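Local structure of structure-specific endonuclease subunit SLX1 (Candida glabrata, 4XLG) at residues Asp9-Tyr14 with Ile73-Phe78; Lys209-Thr214 with Phe239-Asp244; Ser251-Ala256 with Asp290-Ser295. The protein probably serves as the catalytic subunit of the SLX1-SLX4 endonuclease, nicking branched DNA near junctions during DNA repair and recombination. The protein carries 1 engineered substitution. All blocks are in the same frame, centred on the assembly; numbering follows the deposited sequence. Where two conformers were deposited one is given.

Contact 1 (Asp9-Tyr14 with Ile73-Phe78)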
# COMPACT_ATOMS: atom_id res chain seq x y z
N ASP B 9 -8.49 -2.11 -5.00
CA ASP B 9 -7.91 -2.76 -6.17
C ASP B 9 -6.67 -2.01 -6.64
O ASP B 9 -5.71 -2.62 -7.06
CB ASP B 9 -8.95 -2.82 -7.33
CG ASP B 9 -10.21 -3.58 -6.91
OD1 ASP B 9 -10.15 -4.47 -6.01
OD2 ASP B 9 -11.29 -3.26 -7.42
N PHE B 10 -6.76 -0.69 -6.65
CA PHE B 10 -5.62 0.15 -6.98
C PHE B 10 -5.72 1.44 -6.22
O PHE B 10 -6.78 2.07 -6.21
CB PHE B 10 -5.59 0.46 -8.51
CG PHE B 10 -4.31 1.21 -8.93
CD1 PHE B 10 -4.21 2.60 -8.82
CD2 PHE B 10 -3.22 0.47 -9.34
CE1 PHE B 10 -2.97 3.28 -9.15
CE2 PHE B 10 -1.99 1.12 -9.72
CZ PHE B 10 -1.88 2.52 -9.62
N TYR B 11 -4.65 1.86 -5.55
CA TYR B 11 -4.68 3.21 -4.98
C TYR B 11 -3.22 3.63 -5.02
O TYR B 11 -2.35 2.91 -4.48
CB TYR B 11 -5.26 3.23 -3.53
CG TYR B 11 -6.10 4.50 -3.31
CD1 TYR B 11 -5.45 5.79 -3.23
CD2 TYR B 11 -7.47 4.43 -3.29
CE1 TYR B 11 -6.24 6.96 -3.10
CE2 TYR B 11 -8.25 5.57 -3.15
CZ TYR B 11 -7.61 6.82 -3.08
OH TYR B 11 -8.42 7.93 -2.95
N GLY B 12 -2.93 4.78 -5.62
CA GLY B 12 -1.53 5.12 -5.81
C GLY B 12 -1.31 6.60 -5.51
O GLY B 12 -2.22 7.42 -5.63
N CYS B 13 -0.09 6.90 -5.10
CA CYS B 13 0.38 8.28 -4.92
C CYS B 13 1.34 8.59 -6.06
O CYS B 13 2.36 7.93 -6.18
CB CYS B 13 1.15 8.47 -3.62
SG CYS B 13 0.16 8.40 -2.13
N TYR B 14 1.02 9.62 -6.85
CA TYR B 14 1.74 9.90 -8.09
C TYR B 14 2.50 11.19 -8.03
O TYR B 14 2.17 12.12 -7.28
CB TYR B 14 0.77 9.94 -9.30
CG TYR B 14 -0.40 10.94 -9.12
CD1 TYR B 14 -0.28 12.29 -9.50
CD2 TYR B 14 -1.63 10.51 -8.52
CE1 TYR B 14 -1.35 13.19 -9.34
CE2 TYR B 14 -2.72 11.39 -8.38
CZ TYR B 14 -2.53 12.75 -8.80
OH TYR B 14 -3.56 13.62 -8.63
N ILE B 73 -6.90 5.79 3.21
CA ILE B 73 -6.31 6.53 4.33
C ILE B 73 -4.78 6.44 4.27
O ILE B 73 -4.07 7.43 4.46
CB ILE B 73 -6.79 5.99 5.72
CG1 ILE B 73 -8.29 6.17 5.87
CG2 ILE B 73 -6.03 6.69 6.86
CD1 ILE B 73 -8.73 7.60 5.62
N ALA B 74 -4.28 5.22 4.13
CA ALA B 74 -2.80 5.04 4.06
C ALA B 74 -2.17 5.77 2.90
O ALA B 74 -1.07 6.33 3.04
CB ALA B 74 -2.44 3.52 3.96
N ALA B 75 -2.81 5.76 1.72
CA ALA B 75 -2.28 6.50 0.56
C ALA B 75 -2.21 7.99 0.89
O ALA B 75 -1.28 8.68 0.52
CB ALA B 75 -3.18 6.27 -0.69
N LEU B 76 -3.27 8.50 1.52
CA LEU B 76 -3.27 9.94 1.85
C LEU B 76 -2.18 10.27 2.88
O LEU B 76 -1.56 11.34 2.85
CB LEU B 76 -4.64 10.35 2.44
CG LEU B 76 -5.76 10.38 1.39
CD1 LEU B 76 -7.17 10.48 2.03
CD2 LEU B 76 -5.49 11.52 0.40
N GLN B 77 -1.99 9.38 3.84
CA GLN B 77 -0.88 9.58 4.78
C GLN B 77 0.45 9.70 4.06
O GLN B 77 1.26 10.58 4.40
CB GLN B 77 -0.80 8.44 5.81
CG GLN B 77 -1.98 8.42 6.74
CD GLN B 77 -1.98 7.17 7.59
OE1 GLN B 77 -2.06 6.06 7.08
NE2 GLN B 77 -1.83 7.35 8.89
N PHE B 78 0.68 8.81 3.10
CA PHE B 78 1.92 8.86 2.30
C PHE B 78 1.98 10.13 1.49
O PHE B 78 2.98 10.85 1.48
CB PHE B 78 1.97 7.64 1.36
CG PHE B 78 3.29 7.44 0.71
CD1 PHE B 78 3.60 8.09 -0.47
CD2 PHE B 78 4.19 6.54 1.24
CE1 PHE B 78 4.82 7.86 -1.12
CE2 PHE B 78 5.42 6.31 0.61
CZ PHE B 78 5.74 6.98 -0.58
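Ala-75 presents its methyl group to the ring of Tyr-11, with CB 3.4 Å from CD1 and 4.0 Å from CE1 of that ring. The approach is oblique and close, and it is made by one flank of the ring. Tyr-11 gets there with a chi1 of -143°, well away from a staggered value, which suggests mild strain. The same turn of helix meets Cys-13, whose side chain leans into the step between Ala-75 and Phe-78. In the conformer given here its SG lies 4.2 Å from Ala-75 CB and 3.8 Å from Phe-78 CD1, and it reaches the Phe-78 ring obliquely, 5.0 Å from the ring centroid, as a sulfur-aromatic contact. Cys-13 was modelled in two conformers, and the still shorter approach of its sulfur to the carbonyl of Ala-75 is doubtful. Phe-78 swings its CG anti to its own backbone N (chi1 -168°), which brings the CD1 flank to the cysteine, where it also passes Cys-13 CB at 4.0 Å.

Around this shell, Phe-69 and Phe-123 each meet the Phe-78 ring edge-to-face and probably limit its rotation, while Pro-31 and Arg-72 pack on Tyr-11. The backbone of Cys-13 pairs with Val-66, and its neighbours Gly-12 and Tyr-14 pair with Thr-30 and Gly-28, so strand 12-18 runs between strands 25-30 and 60-67. Tyr-14 sends its hydroxyl to His-40 and Arg-36. Gly-12, Cys-13 and Tyr-14 probably correspond to the GIY element, with Cys in the middle place, and helix 72-84 packing on that strand is part of the GIY-YIG nuclease core.

Contact 2 (Lys209-Thr214 with Phe239-Asp244). With ZN (zinc ion), chain D.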
# COMPACT_ATOMS: atom_id res chain seq x y z
N LYS B 209 -10.94 -18.21 -5.90
CA LYS B 209 -12.35 -18.53 -5.71
C LYS B 209 -12.63 -19.96 -6.15
O LYS B 209 -13.40 -20.69 -5.49
CB LYS B 209 -13.25 -17.54 -6.49
CG LYS B 209 -14.75 -17.91 -6.43
CD LYS B 209 -15.63 -16.91 -7.17
CE LYS B 209 -17.11 -17.35 -7.15
NZ LYS B 209 -17.48 -17.90 -5.80
N GLU B 210 -12.02 -20.38 -7.26
CA GLU B 210 -12.18 -21.76 -7.70
C GLU B 210 -11.64 -22.74 -6.68
O GLU B 210 -12.22 -23.80 -6.46
CB GLU B 210 -11.50 -21.99 -9.06
N LYS B 211 -10.52 -22.41 -6.04
CA LYS B 211 -9.97 -23.28 -5.00
C LYS B 211 -10.96 -23.42 -3.86
O LYS B 211 -11.15 -24.50 -3.36
CB LYS B 211 -8.63 -22.75 -4.45
CG LYS B 211 -7.49 -22.81 -5.45
CD LYS B 211 -6.27 -22.09 -4.87
CE LYS B 211 -5.19 -21.84 -5.92
NZ LYS B 211 -4.31 -23.02 -5.97
N ILE B 212 -11.58 -22.32 -3.45
CA ILE B 212 -12.52 -22.36 -2.33
C ILE B 212 -13.75 -23.18 -2.73
O ILE B 212 -14.14 -24.13 -2.04
CB ILE B 212 -12.98 -20.94 -1.92
CG1 ILE B 212 -11.80 -20.14 -1.39
CG2 ILE B 212 -14.02 -21.00 -0.81
CD1 ILE B 212 -12.13 -18.65 -1.27
N ASP B 213 -14.32 -22.82 -3.88
CA ASP B 213 -15.49 -23.48 -4.47
C ASP B 213 -15.39 -24.99 -4.58
O ASP B 213 -16.39 -25.70 -4.40
CB ASP B 213 -15.77 -22.91 -5.87
CG ASP B 213 -16.40 -21.56 -5.81
OD1 ASP B 213 -16.70 -21.10 -4.69
OD2 ASP B 213 -16.61 -20.95 -6.89
N THR B 214 -14.21 -25.54 -4.89
CA THR B 214 -14.13 -27.02 -4.91
C THR B 214 -14.53 -27.68 -3.57
O THR B 214 -14.99 -28.84 -3.53
CB THR B 214 -12.72 -27.50 -5.26
OG1 THR B 214 -11.84 -27.28 -4.15
CG2 THR B 214 -12.22 -26.79 -6.49
N PHE B 239 -9.54 -16.51 4.22
CA PHE B 239 -8.57 -17.50 3.81
C PHE B 239 -7.29 -16.82 3.34
O PHE B 239 -7.30 -15.64 3.00
CB PHE B 239 -9.11 -18.36 2.70
CG PHE B 239 -10.41 -19.02 3.06
CD1 PHE B 239 -10.48 -19.90 4.14
CD2 PHE B 239 -11.56 -18.73 2.37
CE1 PHE B 239 -11.69 -20.52 4.50
CE2 PHE B 239 -12.78 -19.35 2.69
CZ PHE B 239 -12.85 -20.24 3.77
N ALA B 240 -6.21 -17.59 3.33
CA ALA B 240 -4.91 -17.12 2.89
C ALA B 240 -4.40 -18.10 1.84
O ALA B 240 -4.56 -19.33 1.98
CB ALA B 240 -3.93 -17.03 4.07
N PHE B 241 -3.81 -17.55 0.78
CA PHE B 241 -3.31 -18.33 -0.35
C PHE B 241 -1.88 -17.96 -0.66
O PHE B 241 -1.48 -16.82 -0.43
CB PHE B 241 -4.15 -18.10 -1.62
CG PHE B 241 -5.61 -18.37 -1.44
CD1 PHE B 241 -6.44 -17.40 -0.87
CD2 PHE B 241 -6.15 -19.58 -1.83
CE1 PHE B 241 -7.79 -17.65 -0.72
CE2 PHE B 241 -7.51 -19.83 -1.69
CZ PHE B 241 -8.32 -18.87 -1.12
N CYS B 242 -1.14 -18.88 -1.25
CA CYS B 242 0.17 -18.52 -1.76
C CYS B 242 0.00 -17.58 -2.94
O CYS B 242 -0.96 -17.71 -3.72
CB CYS B 242 0.95 -19.76 -2.18
SG CYS B 242 2.66 -19.28 -2.71
N ARG B 243 0.93 -16.63 -3.09
CA ARG B 243 0.89 -15.73 -4.23
C ARG B 243 1.14 -16.48 -5.53
O ARG B 243 0.75 -16.01 -6.59
CB ARG B 243 1.92 -14.60 -4.08
CG ARG B 243 3.37 -15.03 -4.24
CD ARG B 243 4.22 -13.76 -4.27
NE ARG B 243 5.66 -13.99 -4.25
CZ ARG B 243 6.42 -14.08 -5.35
NH1 ARG B 243 5.86 -13.98 -6.55
NH2 ARG B 243 7.73 -14.27 -5.24
N ASP B 244 1.80 -17.63 -5.46
CA ASP B 244 1.95 -18.49 -6.63
C ASP B 244 0.65 -19.31 -6.78
O ASP B 244 0.41 -20.24 -5.99
CB ASP B 244 3.19 -19.38 -6.48
CG ASP B 244 3.39 -20.34 -7.64
OD1 ASP B 244 2.50 -20.49 -8.51
OD2 ASP B 244 4.46 -20.99 -7.67
ZN ZN D . 3.71 -21.37 -2.01
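Where the zinc-binding module leans on the long helix 176-213, strand 239-241 turns two phenylalanines toward the helix end, and Ile-212 sits against both. Ile-212 CG1 meets Phe-241 in the plane of its ring, at the CZ edge, 3.7 Å away, the two side chains crossing at about a right angle. Beyond it, the methyl CD1 touches CD2 of Phe-239 at 3.7 Å. The other branch of the isoleucine also takes part, with CG2 lying 4.1 Å from Phe-239 CE2. Ile-212 can serve both rings because CG1 is set beside its backbone N (chi1 -65°) and CD1 then extends onward between them. Lys-211 runs past Phe-241 the other way, laying its CD 3.9 Å from CD2 of the ring, while its NZ goes on to bond the carbonyl of Thr-245.

Strand 239-241 lies in what is predicted to be the SLX1-type zinc finger, in a family of the RING clan, and helix 209-213 passes it at 124°, their axes 10.7 Å apart. Alternation along the strand sends Phe-239 and Phe-241 to the helix, whereas Ala-240 packs on helices 253-260 and 288-299. Directly after the strand, Cys-242 SG binds a zinc ion at 2.4 Å, together with Cys-247, Cys-279 and Cys-282. The same sulfur accepts the backbone N-H of Asp-244 at 3.3 Å and 159°, an N-H...S bond that probably eases the negative charge of the thiolate. Tyr-208 stacks with the Phe-241 ring and bonds through its OH to the carbonyl of Cys-242.

Contact 3 (Ser251-Ala256 with Asp290-Ser295). With ZN (zinc ion), chain C.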
# COMPACT_ATOMS: atom_id res chain seq x y z
N SER B 251 -4.82 -21.76 3.61
CA SER B 251 -5.12 -21.89 5.05
C SER B 251 -6.24 -20.92 5.45
O SER B 251 -6.63 -20.04 4.68
CB SER B 251 -3.85 -21.59 5.88
OG SER B 251 -3.54 -20.21 5.76
N HIS B 252 -6.74 -21.07 6.67
CA HIS B 252 -7.48 -19.99 7.32
C HIS B 252 -6.54 -18.82 7.51
O HIS B 252 -5.39 -19.04 7.88
CB HIS B 252 -8.06 -20.47 8.66
CG HIS B 252 -9.12 -21.51 8.49
ND1 HIS B 252 -8.99 -22.80 8.97
CD2 HIS B 252 -10.31 -21.48 7.84
CE1 HIS B 252 -10.05 -23.51 8.62
NE2 HIS B 252 -10.86 -22.73 7.93
N LEU B 253 -7.02 -17.59 7.29
CA LEU B 253 -6.20 -16.42 7.56
C LEU B 253 -5.71 -16.40 9.02
O LEU B 253 -4.53 -16.12 9.30
CB LEU B 253 -6.97 -15.12 7.28
CG LEU B 253 -6.14 -13.83 7.40
CD1 LEU B 253 -4.92 -13.81 6.44
CD2 LEU B 253 -7.02 -12.57 7.19
N ALA B 254 -6.61 -16.69 9.96
CA ALA B 254 -6.22 -16.72 11.38
C ALA B 254 -5.13 -17.74 11.63
O ALA B 254 -4.21 -17.50 12.43
CB ALA B 254 -7.42 -17.01 12.29
N CYS B 255 -5.24 -18.90 10.98
CA CYS B 255 -4.24 -19.94 11.16
C CYS B 255 -2.87 -19.53 10.60
O CYS B 255 -1.83 -19.81 11.21
CB CYS B 255 -4.72 -21.24 10.52
SG CYS B 255 -6.16 -21.87 11.46
N ALA B 256 -2.87 -18.90 9.43
CA ALA B 256 -1.64 -18.45 8.82
C ALA B 256 -1.02 -17.37 9.72
O ALA B 256 0.18 -17.40 10.02
CB ALA B 256 -1.89 -17.91 7.42
N ASP B 290 -0.96 -8.13 0.14
CA ASP B 290 -1.61 -8.86 -0.94
C ASP B 290 -2.43 -10.03 -0.38
O ASP B 290 -3.51 -10.31 -0.87
CB ASP B 290 -0.59 -9.40 -1.94
CG ASP B 290 -0.04 -8.33 -2.88
OD1 ASP B 290 -0.61 -7.21 -2.94
OD2 ASP B 290 0.98 -8.59 -3.52
N VAL B 291 -1.89 -10.72 0.64
CA VAL B 291 -2.64 -11.80 1.27
C VAL B 291 -3.98 -11.28 1.80
O VAL B 291 -5.05 -11.89 1.58
CB VAL B 291 -1.81 -12.44 2.43
CG1 VAL B 291 -2.65 -13.50 3.16
CG2 VAL B 291 -0.56 -13.10 1.85
N ILE B 292 -3.94 -10.12 2.47
CA ILE B 292 -5.16 -9.53 2.99
C ILE B 292 -6.09 -9.05 1.89
O ILE B 292 -7.34 -9.18 2.00
CB ILE B 292 -4.81 -8.34 3.91
CG1 ILE B 292 -3.98 -8.83 5.15
CG2 ILE B 292 -6.09 -7.68 4.42
CD1 ILE B 292 -4.67 -10.00 6.00
N TYR B 293 -5.50 -8.48 0.84
CA TYR B 293 -6.31 -8.02 -0.29
C TYR B 293 -7.22 -9.15 -0.79
O TYR B 293 -8.44 -9.01 -0.86
CB TYR B 293 -5.46 -7.51 -1.45
CG TYR B 293 -6.29 -7.28 -2.71
CD1 TYR B 293 -7.07 -6.10 -2.84
CD2 TYR B 293 -6.37 -8.26 -3.71
CE1 TYR B 293 -7.92 -5.91 -3.98
CE2 TYR B 293 -7.20 -8.09 -4.85
CZ TYR B 293 -7.97 -6.91 -4.96
OH TYR B 293 -8.74 -6.73 -6.04
N TYR B 294 -6.63 -10.30 -1.08
CA TYR B 294 -7.45 -11.36 -1.63
C TYR B 294 -8.38 -11.96 -0.57
O TYR B 294 -9.52 -12.33 -0.86
CB TYR B 294 -6.57 -12.44 -2.24
CG TYR B 294 -5.89 -11.95 -3.51
CD1 TYR B 294 -6.64 -11.76 -4.68
CD2 TYR B 294 -4.53 -11.65 -3.52
CE1 TYR B 294 -6.03 -11.28 -5.85
CE2 TYR B 294 -3.90 -11.19 -4.68
CZ TYR B 294 -4.66 -10.97 -5.84
OH TYR B 294 -4.06 -10.54 -7.01
N SER B 295 -7.87 -12.05 0.66
CA SER B 295 -8.62 -12.64 1.75
C SER B 295 -9.94 -11.93 1.95
O SER B 295 -11.02 -12.54 1.97
CB SER B 295 -7.79 -12.61 3.06
OG SER B 295 -8.47 -13.43 4.01
ZN ZN C . -7.07 -23.44 9.85
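While Leu-253 meets Val-291, Ile-292 and Ser-295, the flat groups of this region lie beside the contact. Tyr-294 receives Tyr-293 CD2 over the centre of one face, 3.5 Å above its plane, and its own CD2 lies at the edge of the Tyr-293 ring. The imidazole of His-252 binds a zinc ion through ND1 at 2.2 Å, and Phe-239 packs against its CD2.

Leu-253 itself reaches across to helix 288-299. Its CD2 touches Ile-292 CD1 at 3.7 Å and Ser-295 OG at 3.6 Å, and CD1 meets Val-291 CG1 at 4.0 Å. A CG anti to the backbone N (chi1 -174°) carries both methyls across. The hydroxyl of Ser-295 is satisfied by the carbonyl of Phe-239.

In the RING-like cross-brace of this zinc finger, His-252 and Cys-255 form the third ligand pair and share their zinc with the first, Cys-219 and Cys-222. His-252 is also the N-cap residue of helix 253-260. Its carbonyl O accepts Ala-256 N at 3.0 Å and, from above the carbonyl plane, Ser-251 OG.

How the contacts relate
Contacts 2 and 3 belong to one module, their centres about 10 Å apart, and strands 239-241 and 250-252 pair in its small antiparallel sheet, where Ala-240 N probably bonds Ser-251 O at 2.8 Å. A separate probable bond, Phe-239 O to Ser-295 OG at 2.7 Å, links strand 239-241 to helix 288-299. Contacts 2 and 3 each hold part of a different zinc site, Cys-242 in contact 2, His-252 and Cys-255 in contact 3. Contact 1 lies in the GIY-YIG nuclease domain, its centre about 22 Å from that of contact 3 and about 27 Å from that of contact 2. Even so, Asp-9 OD1 probably bonds Tyr-293 OH at 2.7 Å, tying the nuclease domain directly to helix 288-299.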